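Terminase subunit UL89 protein (Human herpesvirus 5, PDB 3N4P) forms, through this C-terminal domain, the nuclease part of the terminase large subunit, probably part of the motor that translocates viral DNA into empty capsids. Local coordinates at residues 112-117 / 148-153; 116-121 / 156-161; 123-128 / 162-167; 197-202 / 224-229. All blocks are in the same frame, centred on the assembly; numbering follows the deposited sequence.

Contact 1: residues 112-117 / 148-153; sequences AIAECA and VRIACL
Ala114 and Leu153 meet through their beta carbons, with Ala114 CB 3.5 Å from Leu153 CB. This is tighter than usual van der Waals contact. The Leu153 CG branch lies opposite the carbonyl carbon, beside the backbone N (chi1 -66°), and only CB of Leu153 meets Ala114. The touch occurs where helices 109-127 and 144-161 pack in the same general direction, their local axes 8.8 Å apart and crossing at -40°. The rest of the apolar contact is looser. Ala114 CB lies over the backbone of the partner helix, 4.0 Å from Ile150 O, with Ile150 CG2 beside it. Ile113 CG2 and Ile150 CD1 come within 4.3 Å. Both also rest on Leu67 of strand 62-67, so both isoleucines face the sheet as well as each other. To the side, Arg149 NE makes a salt bridge with Glu110. Asp68 and Glu139 bind magnesium in this structure and are predicted nuclease residues. Ile113 is about 9 Å from Asp68, and Ile150 about 9 Å from Glu139, side chain to side chain. The contact is apolar, held by close packing rather than by hydrogen bonds, with the Ile150 side chain about 11 Å from a bound magnesium.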
loop_
_atom_site.group_PDB
_atom_site.type_symbol
_atom_site.label_atom_id
_atom_site.label_comp_id
_atom_site.label_asym_id
_atom_site.label_seq_id
_atom_site.Cartn_x
_atom_site.Cartn_y
_atom_site.Cartn_z
ATOM N N ALA B 112 -15.740 19.726 -22.062
ATOM C CA ALA B 112 -15.963 18.797 -20.969
ATOM C C ALA B 112 -14.798 17.842 -20.861
ATOM O O ALA B 112 -14.262 17.662 -19.776
ATOM C CB ALA B 112 -17.246 18.040 -21.166
ATOM N N ILE B 113 -14.373 17.268 -21.972
ATOM C CA ILE B 113 -13.254 16.308 -21.897
ATOM C C ILE B 113 -11.954 16.888 -21.374
ATOM O O ILE B 113 -11.279 16.264 -20.524
ATOM C CB ILE B 113 -13.024 15.555 -23.225
ATOM C CG1 ILE B 113 -14.162 14.540 -23.395
ATOM C CG2 ILE B 113 -11.696 14.774 -23.181
ATOM C CD1 ILE B 113 -14.568 14.211 -24.784
ATOM N N ALA B 114 -11.577 18.038 -21.902
ATOM C CA ALA B 114 -10.331 18.697 -21.560
ATOM C C ALA B 114 -10.284 19.139 -20.096
ATOM O O ALA B 114 -9.239 18.919 -19.441
ATOM C CB ALA B 114 -10.091 19.909 -22.457
ATOM N N GLU B 115 -11.353 19.831 -19.661
ATOM C CA GLU B 115 -11.635 20.172 -18.249
ATOM C C GLU B 115 -11.611 18.980 -17.243
ATOM O O GLU B 115 -11.216 19.133 -16.087
ATOM C CB GLU B 115 -12.997 20.759 -18.118
ATOM C CG GLU B 115 -13.264 22.101 -18.884
ATOM C CD GLU B 115 -12.377 23.273 -18.412
ATOM O OE1 GLU B 115 -12.716 24.441 -18.743
ATOM O OE2 GLU B 115 -11.353 23.029 -17.706
ATOM N N CYS B 116 -12.087 17.810 -17.638
ATOM C CA CYS B 116 -12.060 16.746 -16.683
ATOM C C CYS B 116 -10.593 16.227 -16.591
ATOM O O CYS B 116 -10.083 15.824 -15.491
ATOM C CB CYS B 116 -13.037 15.680 -17.096
ATOM S SG CYS B 116 -12.514 14.050 -16.590
ATOM N N ALA B 117 -9.866 16.298 -17.710
ATOM C CA ALA B 117 -8.442 15.882 -17.689
ATOM C C ALA B 117 -7.627 16.889 -16.866
ATOM O O ALA B 117 -6.787 16.522 -16.041
ATOM C CB ALA B 117 -7.912 15.746 -19.072
ATOM N N VAL B 148 -6.255 17.757 -31.460
ATOM C CA VAL B 148 -5.532 19.037 -31.482
ATOM C C VAL B 148 -6.182 20.010 -30.536
ATOM O O VAL B 148 -5.517 20.529 -29.638
ATOM C CB VAL B 148 -5.474 19.722 -32.870
ATOM C CG1 VAL B 148 -4.361 20.787 -32.892
ATOM C CG2 VAL B 148 -5.234 18.722 -33.952
ATOM N N ARG B 149 -7.477 20.247 -30.722
ATOM C CA ARG B 149 -8.160 21.267 -29.955
ATOM C C ARG B 149 -8.222 20.939 -28.503
ATOM O O ARG B 149 -8.104 21.827 -27.665
ATOM C CB ARG B 149 -9.581 21.532 -30.483
ATOM C CG ARG B 149 -9.631 22.372 -31.739
ATOM C CD ARG B 149 -11.103 22.722 -32.146
ATOM N NE ARG B 149 -11.829 21.474 -32.424
ATOM C CZ ARG B 149 -11.838 20.832 -33.598
ATOM N NH1 ARG B 149 -11.218 21.333 -34.685
ATOM N NH2 ARG B 149 -12.518 19.700 -33.705
ATOM N N ILE B 150 -8.419 19.656 -28.199
ATOM C CA ILE B 150 -8.434 19.185 -26.831
ATOM C C ILE B 150 -7.079 19.389 -26.172
ATOM O O ILE B 150 -7.025 19.872 -25.042
ATOM C CB ILE B 150 -8.932 17.712 -26.735
ATOM C CG1 ILE B 150 -10.452 17.651 -26.973
ATOM C CG2 ILE B 150 -8.456 16.972 -25.403
ATOM C CD1 ILE B 150 -10.975 16.196 -27.152
ATOM N N ALA B 151 -5.990 19.044 -26.854
ATOM C CA ALA B 151 -4.659 19.293 -26.275
ATOM C C ALA B 151 -4.560 20.752 -25.858
ATOM O O ALA B 151 -4.136 21.088 -24.728
ATOM C CB ALA B 151 -3.548 18.963 -27.265
ATOM N N CYS B 152 -4.938 21.606 -26.782
ATOM C CA CYS B 152 -4.835 23.033 -26.580
ATOM C C CYS B 152 -5.718 23.453 -25.409
ATOM O O CYS B 152 -5.315 24.281 -24.619
ATOM C CB CYS B 152 -5.128 23.761 -27.906
ATOM S SG CYS B 152 -5.406 25.478 -27.717
ATOM N N LEU B 153 -6.871 22.809 -25.224
ATOM C CA LEU B 153 -7.751 23.192 -24.102
ATOM C C LEU B 153 -7.190 22.759 -22.782
ATOM O O LEU B 153 -7.363 23.419 -21.804
ATOM C CB LEU B 153 -9.221 22.759 -24.270
ATOM C CG LEU B 153 -10.030 23.406 -25.402
ATOM C CD1 LEU B 153 -11.100 22.435 -25.886
ATOM C CD2 LEU B 153 -10.677 24.811 -25.097
#

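Contact 2: residues 116-121 / 156-161; sequences CAAHMI and QSVQSS
Ala118 is the first residue of segment 116-121 to touch the partner helix, with its methyl pressed against Ser157. Ala118 CB lies 3.3 Å from Ser157 CB, shorter than a normal carbon contact, so the two helices are packed tightly here. The local axes are 9.0 Å apart. The Ser157 hydroxyl turns away from the carbonyl carbon, to the side of its own backbone N (chi1 -49°), and bonds Glu115 OE2 one turn earlier on helix 109-127. The same methyl also borders Val158 CG2 at 4.3 Å. One turn on, Ile121 CG2 meets that branch of Val158, with 3.9 Å between Ile121 CG2 and Val158 CG2. The two side chains cross at about a right angle. Ile121 and Val158 both continue onto Leu134 of strand 133-138, so the pair also packs on the sheet. Near the end of helix 144-161, Ser160 OG donates to Gln156 O at 2.6 Å, while Ser160 N reaches this oxygen from the opposite face of its plane. Helix 144-161 is the crossover of a beta-alpha-beta unit joining parallel strands 133-138 and 165-172. The contact thus grades from a small, polar-flanked alanine-serine step to a branched apolar patch that also rests on the sheet.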
loop_
_atom_site.group_PDB
_atom_site.type_symbol
_atom_site.label_atom_id
_atom_site.label_comp_id
_atom_site.label_asym_id
_atom_site.label_seq_id
_atom_site.Cartn_x
_atom_site.Cartn_y
_atom_site.Cartn_z
ATOM N N CYS B 116 -12.087 17.810 -17.638
ATOM C CA CYS B 116 -12.060 16.746 -16.683
ATOM C C CYS B 116 -10.593 16.227 -16.591
ATOM O O CYS B 116 -10.083 15.824 -15.491
ATOM C CB CYS B 116 -13.037 15.680 -17.096
ATOM S SG CYS B 116 -12.514 14.050 -16.590
ATOM N N ALA B 117 -9.866 16.298 -17.710
ATOM C CA ALA B 117 -8.442 15.882 -17.689
ATOM C C ALA B 117 -7.627 16.889 -16.866
ATOM O O ALA B 117 -6.787 16.522 -16.041
ATOM C CB ALA B 117 -7.912 15.746 -19.072
ATOM N N ALA B 118 -7.905 18.160 -17.090
ATOM C CA ALA B 118 -7.184 19.207 -16.464
ATOM C C ALA B 118 -7.432 19.265 -14.975
ATOM O O ALA B 118 -6.505 19.527 -14.228
ATOM C CB ALA B 118 -7.599 20.612 -17.102
ATOM N N HIS B 119 -8.691 19.159 -14.556
ATOM C CA HIS B 119 -9.029 19.130 -13.149
ATOM C C HIS B 119 -8.293 17.979 -12.428
ATOM O O HIS B 119 -7.734 18.146 -11.318
ATOM C CB HIS B 119 -10.533 18.939 -13.070
ATOM C CG HIS B 119 -11.108 19.134 -11.719
ATOM N ND1 HIS B 119 -10.459 19.842 -10.725
ATOM C CD2 HIS B 119 -12.276 18.709 -11.182
ATOM C CE1 HIS B 119 -11.216 19.857 -9.636
ATOM N NE2 HIS B 119 -12.322 19.179 -9.888
ATOM N N MET B 120 -8.213 16.812 -13.042
ATOM C CA MET B 120 -7.466 15.742 -12.370
ATOM C C MET B 120 -5.973 16.115 -12.213
ATOM O O MET B 120 -5.391 15.899 -11.144
ATOM C CB MET B 120 -7.555 14.454 -13.147
ATOM C CG MET B 120 -6.475 13.365 -12.671
ATOM S SD MET B 120 -6.171 12.150 -13.949
ATOM C CE MET B 120 -5.041 12.949 -15.074
ATOM N N ILE B 121 -5.350 16.593 -13.287
ATOM C CA ILE B 121 -3.938 17.023 -13.306
ATOM C C ILE B 121 -3.570 18.094 -12.250
ATOM O O ILE B 121 -2.547 17.939 -11.573
ATOM C CB ILE B 121 -3.560 17.559 -14.722
ATOM C CG1 ILE B 121 -3.433 16.372 -15.703
ATOM C CG2 ILE B 121 -2.247 18.430 -14.703
ATOM C CD1 ILE B 121 -3.760 16.937 -17.200
ATOM N N GLN B 156 -4.327 25.048 -21.738
ATOM C CA GLN B 156 -5.062 26.194 -21.215
ATOM C C GLN B 156 -5.545 26.148 -19.742
ATOM O O GLN B 156 -5.240 27.076 -18.979
ATOM C CB GLN B 156 -6.256 26.433 -22.108
ATOM C CG GLN B 156 -5.988 27.394 -23.147
ATOM C CD GLN B 156 -7.214 27.631 -24.038
ATOM O OE1 GLN B 156 -7.164 27.364 -25.268
ATOM N NE2 GLN B 156 -8.329 28.087 -23.428
ATOM N N SER B 157 -6.323 25.119 -19.350
ATOM C CA SER B 157 -6.769 25.010 -17.937
ATOM C C SER B 157 -5.573 24.844 -17.025
ATOM O O SER B 157 -5.460 25.533 -16.010
ATOM C CB SER B 157 -7.753 23.859 -17.630
ATOM O OG SER B 157 -8.826 23.835 -18.536
ATOM N N VAL B 158 -4.654 23.991 -17.400
ATOM C CA VAL B 158 -3.516 23.715 -16.536
ATOM C C VAL B 158 -2.759 24.980 -16.182
ATOM O O VAL B 158 -2.676 25.344 -14.988
ATOM C CB VAL B 158 -2.604 22.599 -17.116
ATOM C CG1 VAL B 158 -1.334 22.474 -16.285
ATOM C CG2 VAL B 158 -3.361 21.291 -17.143
ATOM N N GLN B 159 -2.321 25.686 -17.233
ATOM C CA GLN B 159 -1.594 26.959 -17.138
ATOM C C GLN B 159 -2.320 28.096 -16.533
ATOM O O GLN B 159 -1.656 28.974 -16.020
ATOM C CB GLN B 159 -0.899 27.363 -18.464
ATOM C CG GLN B 159 0.256 26.251 -18.690
ATOM C CD GLN B 159 1.167 26.580 -19.855
ATOM O OE1 GLN B 159 0.795 27.346 -20.737
ATOM N NE2 GLN B 159 2.379 26.008 -19.848
ATOM N N SER B 160 -3.660 28.102 -16.619
ATOM C CA SER B 160 -4.496 29.108 -15.918
ATOM C C SER B 160 -4.360 28.898 -14.438
ATOM O O SER B 160 -4.350 29.866 -13.691
ATOM C CB SER B 160 -5.988 28.919 -16.180
ATOM O OG SER B 160 -6.351 28.968 -17.548
ATOM N N SER B 161 -4.255 27.626 -14.018
ATOM C CA SER B 161 -4.305 27.273 -12.612
ATOM C C SER B 161 -2.982 27.220 -11.877
ATOM O O SER B 161 -2.964 27.449 -10.687
ATOM C CB SER B 161 -5.029 25.920 -12.408
ATOM O OG SER B 161 -6.443 26.128 -12.507
#

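Contact 3: residues 123-128 / 162-167; sequences SVLSLH and TLIRVL
No flat group lies between Leu125 and its partners Thr162 and Ile164; the ring nearby is that of His128, just past the end of helix 109-127. Its edge faces the Val124 carbonyl. His128 ND1 donates to Val124 O at 2.8 Å, with an N-H...O angle of 164° and the oxygen almost in the ring plane. The second ring nitrogen, NE2, bonds Glu209 OE2, so both nitrogens are engaged and the rotation of the ring is fixed. The ring also meets that of Tyr95, with planes at about 60°. The contact itself is made of methyl groups. Leu125 and Ile164 reach toward each other tip to tip, with Leu125 CD2 3.9 Å from Ile164 CD1. Ile164 CD1 meets both branches, lying 4.0 Å from Leu125 CD1 as well. Leu125 CD1 is also 4.0 Å from Thr162 CG2. Thr162 OG1 lies opposite the backbone N (chi1 -168°), and this puts the methyl on the side of Leu125. Ile164 also touches Val158 of helix 144-161, and Leu125 touches Leu131. Segment 162-167 leaves helix 144-161 and runs into strand 165-172. With no hydrogen bond across, the join probably rests on shape fit and burial of methyl groups at the protein surface.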
loop_
_atom_site.group_PDB
_atom_site.type_symbol
_atom_site.label_atom_id
_atom_site.label_comp_id
_atom_site.label_asym_id
_atom_site.label_seq_id
_atom_site.Cartn_x
_atom_site.Cartn_y
_atom_site.Cartn_z
ATOM N N SER B 123 -5.261 18.692 -9.427
ATOM C CA SER B 123 -5.284 18.113 -8.084
ATOM C C SER B 123 -4.029 17.283 -7.825
ATOM O O SER B 123 -3.521 17.295 -6.719
ATOM C CB SER B 123 -6.503 17.229 -7.867
ATOM O OG SER B 123 -7.663 18.044 -8.046
ATOM N N VAL B 124 -3.586 16.522 -8.822
ATOM C CA VAL B 124 -2.422 15.705 -8.675
ATOM C C VAL B 124 -1.202 16.577 -8.410
ATOM O O VAL B 124 -0.409 16.229 -7.523
ATOM C CB VAL B 124 -2.149 14.865 -9.886
ATOM C CG1 VAL B 124 -0.690 14.186 -9.797
ATOM C CG2 VAL B 124 -3.190 13.769 -10.039
ATOM N N LEU B 125 -1.027 17.668 -9.170
ATOM C CA LEU B 125 0.143 18.514 -8.981
ATOM C C LEU B 125 0.136 19.084 -7.568
ATOM O O LEU B 125 1.144 19.095 -6.893
ATOM C CB LEU B 125 0.165 19.694 -10.014
ATOM C CG LEU B 125 0.484 19.152 -11.417
ATOM C CD1 LEU B 125 0.451 20.282 -12.367
ATOM C CD2 LEU B 125 1.840 18.390 -11.486
ATOM N N SER B 126 -1.030 19.534 -7.145
ATOM C CA SER B 126 -1.301 19.999 -5.795
ATOM C C SER B 126 -0.910 19.009 -4.687
ATOM O O SER B 126 -0.346 19.411 -3.660
ATOM C CB SER B 126 -2.795 20.188 -5.693
ATOM O OG SER B 126 -3.072 21.153 -4.731
ATOM N N LEU B 127 -1.249 17.736 -4.868
ATOM C CA LEU B 127 -0.875 16.720 -3.888
ATOM C C LEU B 127 0.611 16.272 -3.890
ATOM O O LEU B 127 1.077 15.727 -2.897
ATOM C CB LEU B 127 -1.774 15.486 -3.988
ATOM C CG LEU B 127 -3.199 15.752 -3.534
ATOM C CD1 LEU B 127 -4.173 14.692 -4.156
ATOM C CD2 LEU B 127 -3.174 15.699 -2.042
ATOM N N HIS B 128 1.350 16.543 -4.965
ATOM C CA HIS B 128 2.715 16.040 -5.096
ATOM C C HIS B 128 3.639 17.127 -5.601
ATOM O O HIS B 128 3.913 17.220 -6.802
ATOM C CB HIS B 128 2.702 14.889 -6.089
ATOM C CG HIS B 128 1.706 13.823 -5.767
ATOM N ND1 HIS B 128 0.398 13.871 -6.201
ATOM C CD2 HIS B 128 1.829 12.675 -5.060
ATOM C CE1 HIS B 128 -0.244 12.796 -5.774
ATOM N NE2 HIS B 128 0.603 12.058 -5.074
ATOM N N THR B 162 -1.903 26.886 -12.574
ATOM C CA THR B 162 -0.605 26.611 -11.964
ATOM C C THR B 162 0.567 26.841 -12.964
ATOM O O THR B 162 0.371 26.767 -14.202
ATOM C CB THR B 162 -0.568 25.159 -11.373
ATOM O OG1 THR B 162 0.594 25.011 -10.549
ATOM C CG2 THR B 162 -0.516 24.116 -12.462
ATOM N N LEU B 163 1.753 27.162 -12.440
ATOM C CA LEU B 163 2.956 27.351 -13.262
ATOM C C LEU B 163 3.761 26.055 -13.329
ATOM O O LEU B 163 4.360 25.650 -12.336
ATOM C CB LEU B 163 3.854 28.406 -12.644
ATOM C CG LEU B 163 5.019 28.944 -13.487
ATOM C CD1 LEU B 163 4.498 29.735 -14.734
ATOM C CD2 LEU B 163 5.941 29.822 -12.643
ATOM N N ILE B 164 3.820 25.440 -14.501
ATOM C CA ILE B 164 4.577 24.245 -14.707
ATOM C C ILE B 164 4.875 24.120 -16.205
ATOM O O ILE B 164 4.110 24.615 -16.998
ATOM C CB ILE B 164 3.748 23.020 -14.223
ATOM C CG1 ILE B 164 4.609 21.754 -14.282
ATOM C CG2 ILE B 164 2.426 22.911 -15.040
ATOM C CD1 ILE B 164 4.380 20.771 -13.148
ATOM N N ARG B 165 5.926 23.409 -16.610
ATOM C CA ARG B 165 6.149 23.202 -18.050
ATOM C C ARG B 165 5.308 22.079 -18.527
ATOM O O ARG B 165 5.288 20.992 -17.918
ATOM C CB ARG B 165 7.616 22.965 -18.406
ATOM C CG ARG B 165 8.394 22.448 -17.256
ATOM C CD ARG B 165 9.873 22.845 -17.259
ATOM N NE ARG B 165 10.501 22.965 -18.577
ATOM C CZ ARG B 165 11.377 22.108 -19.096
ATOM N NH1 ARG B 165 11.737 21.012 -18.428
ATOM N NH2 ARG B 165 11.899 22.360 -20.297
ATOM N N VAL B 166 4.622 22.328 -19.635
ATOM C CA VAL B 166 3.729 21.352 -20.256
ATOM C C VAL B 166 4.325 20.981 -21.611
ATOM O O VAL B 166 4.776 21.872 -22.346
ATOM C CB VAL B 166 2.364 21.992 -20.506
ATOM C CG1 VAL B 166 1.315 20.993 -20.398
ATOM C CG2 VAL B 166 2.095 23.044 -19.459
ATOM N N LEU B 167 4.357 19.697 -21.931
ATOM C CA LEU B 167 4.879 19.163 -23.203
ATOM C C LEU B 167 3.835 18.196 -23.700
ATOM O O LEU B 167 3.184 17.563 -22.908
ATOM C CB LEU B 167 6.160 18.373 -22.996
ATOM C CG LEU B 167 7.470 19.127 -22.760
ATOM C CD1 LEU B 167 7.671 19.574 -21.322
ATOM C CD2 LEU B 167 8.613 18.279 -23.200
#

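Contact 4: residues 197-202 / 224-229; sequences SRFNSG and YLLEQI
Ser197 O, half a turn before the Phe199 that reaches across to Ile229 and Leu226, accepts two bonds. Ser201 N comes to Ser197 O at 3.1 Å. Ser201 OG comes to the same oxygen, also at 3.1 Å, from the opposite face of its plane and tilted 28° out of it. The helix 187-200 then ends in a Schellman motif. Gly202 N bonds Phe199 O at 2.9 Å, Tyr203 N turns back to Arg198 O, and Gly202 takes the positive phi of 87° that this ending needs. The closing turn carries Phe199, whose ring reaches toward helix 221-229. Segment 197-202 lies within the region 185-205, which experiment has found to be needed for interaction with UL56 and for DNA packaging. The domain has the RNase H-like fold of terminase nucleases, and here helix 187-200 meets helix 221-229 away from the active site. A separate bound magnesium lies about 6 Å from the Leu226 side chain. The Phe199 ring stands opposite its backbone N (chi1 -166°), pointing at the other helix. Phe199 CE1 is 3.8 Å from Ile229 CD1, which meets the ring obliquely. Phe199 CZ lies 4.4 Å from Leu226 CD1, a looser touch. Helix 37-45 packs on the same cluster: Phe43 packs edge-to-face with Phe199 and also touches Leu226. Asn200, the last helical residue, bonds Thr36 N through OD1 and Leu34 O through ND2.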
loop_
_atom_site.group_PDB
_atom_site.type_symbol
_atom_site.label_atom_id
_atom_site.label_comp_id
_atom_site.label_asym_id
_atom_site.label_seq_id
_atom_site.Cartn_x
_atom_site.Cartn_y
_atom_site.Cartn_z
ATOM N N SER B 197 3.601 -7.817 -18.109
ATOM C CA SER B 197 4.799 -8.353 -17.489
ATOM C C SER B 197 5.186 -7.526 -16.265
ATOM O O SER B 197 5.519 -8.104 -15.229
ATOM C CB SER B 197 5.953 -8.453 -18.499
ATOM O OG SER B 197 7.168 -8.586 -17.803
ATOM N N ARG B 198 5.155 -6.193 -16.378
ATOM C CA ARG B 198 5.390 -5.320 -15.214
ATOM C C ARG B 198 4.441 -5.492 -14.048
ATOM O O ARG B 198 4.870 -5.444 -12.887
ATOM C CB ARG B 198 5.419 -3.804 -15.591
ATOM C CG ARG B 198 6.755 -3.471 -16.268
ATOM C CD ARG B 198 6.730 -2.077 -16.904
ATOM N NE ARG B 198 8.093 -1.592 -17.162
ATOM C CZ ARG B 198 8.381 -0.352 -17.603
ATOM N NH1 ARG B 198 7.417 0.500 -17.829
ATOM N NH2 ARG B 198 9.635 0.048 -17.799
ATOM N N PHE B 199 3.151 -5.621 -14.346
ATOM C CA PHE B 199 2.120 -5.808 -13.331
ATOM C C PHE B 199 2.401 -7.106 -12.583
ATOM O O PHE B 199 2.539 -7.104 -11.361
ATOM C CB PHE B 199 0.755 -5.875 -14.001
ATOM C CG PHE B 199 -0.353 -5.744 -13.070
ATOM C CD1 PHE B 199 -0.838 -4.476 -12.719
ATOM C CD2 PHE B 199 -0.945 -6.858 -12.531
ATOM C CE1 PHE B 199 -1.880 -4.359 -11.837
ATOM C CE2 PHE B 199 -2.012 -6.726 -11.616
ATOM C CZ PHE B 199 -2.465 -5.483 -11.272
ATOM N N ASN B 200 2.553 -8.210 -13.315
ATOM C CA ASN B 200 2.867 -9.508 -12.707
ATOM C C ASN B 200 4.088 -9.478 -11.858
ATOM O O ASN B 200 4.173 -10.198 -10.859
ATOM C CB ASN B 200 2.990 -10.626 -13.752
ATOM C CG ASN B 200 1.620 -11.151 -14.177
ATOM O OD1 ASN B 200 0.650 -10.904 -13.483
ATOM N ND2 ASN B 200 1.533 -11.835 -15.308
ATOM N N SER B 201 5.060 -8.647 -12.204
ATOM C CA SER B 201 6.192 -8.647 -11.294
ATOM C C SER B 201 6.195 -7.524 -10.250
ATOM O O SER B 201 7.242 -7.283 -9.633
ATOM C CB SER B 201 7.562 -8.872 -11.998
ATOM O OG SER B 201 7.733 -8.031 -13.094
ATOM N N GLY B 202 5.040 -6.890 -9.989
ATOM C CA GLY B 202 5.017 -5.931 -8.899
ATOM C C GLY B 202 5.428 -4.516 -9.313
ATOM O O GLY B 202 5.507 -3.608 -8.472
ATOM N N TYR B 224 -12.407 -0.691 -9.479
ATOM C CA TYR B 224 -12.914 -0.486 -10.812
ATOM C C TYR B 224 -11.867 -0.831 -11.897
ATOM O O TYR B 224 -12.196 -1.481 -12.889
ATOM C CB TYR B 224 -13.292 0.987 -10.931
ATOM C CG TYR B 224 -13.950 1.343 -12.228
ATOM C CD1 TYR B 224 -13.264 2.067 -13.199
ATOM C CD2 TYR B 224 -15.298 0.972 -12.493
ATOM C CE1 TYR B 224 -13.877 2.413 -14.406
ATOM C CE2 TYR B 224 -15.915 1.303 -13.712
ATOM C CZ TYR B 224 -15.209 2.035 -14.646
ATOM O OH TYR B 224 -15.831 2.384 -15.825
ATOM N N LEU B 225 -10.643 -0.328 -11.733
ATOM C CA LEU B 225 -9.547 -0.579 -12.622
ATOM C C LEU B 225 -9.180 -2.111 -12.596
ATOM O O LEU B 225 -8.931 -2.701 -13.640
ATOM C CB LEU B 225 -8.317 0.290 -12.257
ATOM C CG LEU B 225 -7.049 0.013 -13.079
ATOM C CD1 LEU B 225 -7.228 0.545 -14.473
ATOM C CD2 LEU B 225 -5.779 0.657 -12.494
ATOM N N LEU B 226 -9.200 -2.755 -11.436
ATOM C CA LEU B 226 -9.019 -4.203 -11.398
ATOM C C LEU B 226 -10.055 -5.006 -12.204
ATOM O O LEU B 226 -9.724 -6.056 -12.806
ATOM C CB LEU B 226 -9.084 -4.695 -9.992
ATOM C CG LEU B 226 -7.872 -5.178 -9.175
ATOM C CD1 LEU B 226 -6.668 -5.769 -10.027
ATOM C CD2 LEU B 226 -7.379 -4.202 -8.121
ATOM N N GLU B 227 -11.318 -4.572 -12.200
ATOM C CA GLU B 227 -12.330 -5.234 -13.027
ATOM C C GLU B 227 -11.914 -5.264 -14.505
ATOM O O GLU B 227 -12.074 -6.273 -15.198
ATOM C CB GLU B 227 -13.749 -4.603 -12.855
ATOM C CG GLU B 227 -14.560 -5.244 -11.732
ATOM C CD GLU B 227 -15.392 -4.232 -10.825
ATOM O OE1 GLU B 227 -15.589 -4.532 -9.607
ATOM O OE2 GLU B 227 -15.864 -3.163 -11.291
ATOM N N GLN B 228 -11.369 -4.149 -14.961
ATOM C CA GLN B 228 -10.821 -4.068 -16.321
ATOM C C GLN B 228 -9.552 -4.899 -16.547
ATOM O O GLN B 228 -9.377 -5.478 -17.607
ATOM C CB GLN B 228 -10.632 -2.617 -16.726
ATOM C CG GLN B 228 -11.988 -1.894 -16.766
ATOM C CD GLN B 228 -11.936 -0.482 -17.440
ATOM O OE1 GLN B 228 -11.007 -0.156 -18.205
ATOM N NE2 GLN B 228 -12.958 0.339 -17.174
ATOM N N ILE B 229 -8.700 -4.994 -15.537
ATOM C CA ILE B 229 -7.421 -5.687 -15.686
ATOM C C ILE B 229 -7.714 -7.150 -15.919
ATOM O O ILE B 229 -7.009 -7.792 -16.661
ATOM C CB ILE B 229 -6.481 -5.464 -14.461
ATOM C CG1 ILE B 229 -5.865 -4.081 -14.561
ATOM C CG2 ILE B 229 -5.408 -6.554 -14.335
ATOM C CD1 ILE B 229 -5.325 -3.506 -13.295
#

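How the contacts relate
Contacts 1, 2 and 3 follow one another along helix 109-127. Contacts 1 and 2 set it against helix 144-161, and contact 3 against the start of strand 165-172. Their first segments all precede their second segments, so the three interleave along the chain. Centres of contacts 1 and 2 lie 9 Å apart, as do those of 2 and 3; contacts 1 and 3 are 16 Å apart. Together they fix two helices over the sheet whose strands 62-67 and 133-138 end next to Asp68 and Glu139. Contact 4 follows in series, on the opposite side of the chain's centre, 26 to 27 Å away. It joins helices 187-200 and 221-229, so the two groups pack separate parts of the nuclease domain.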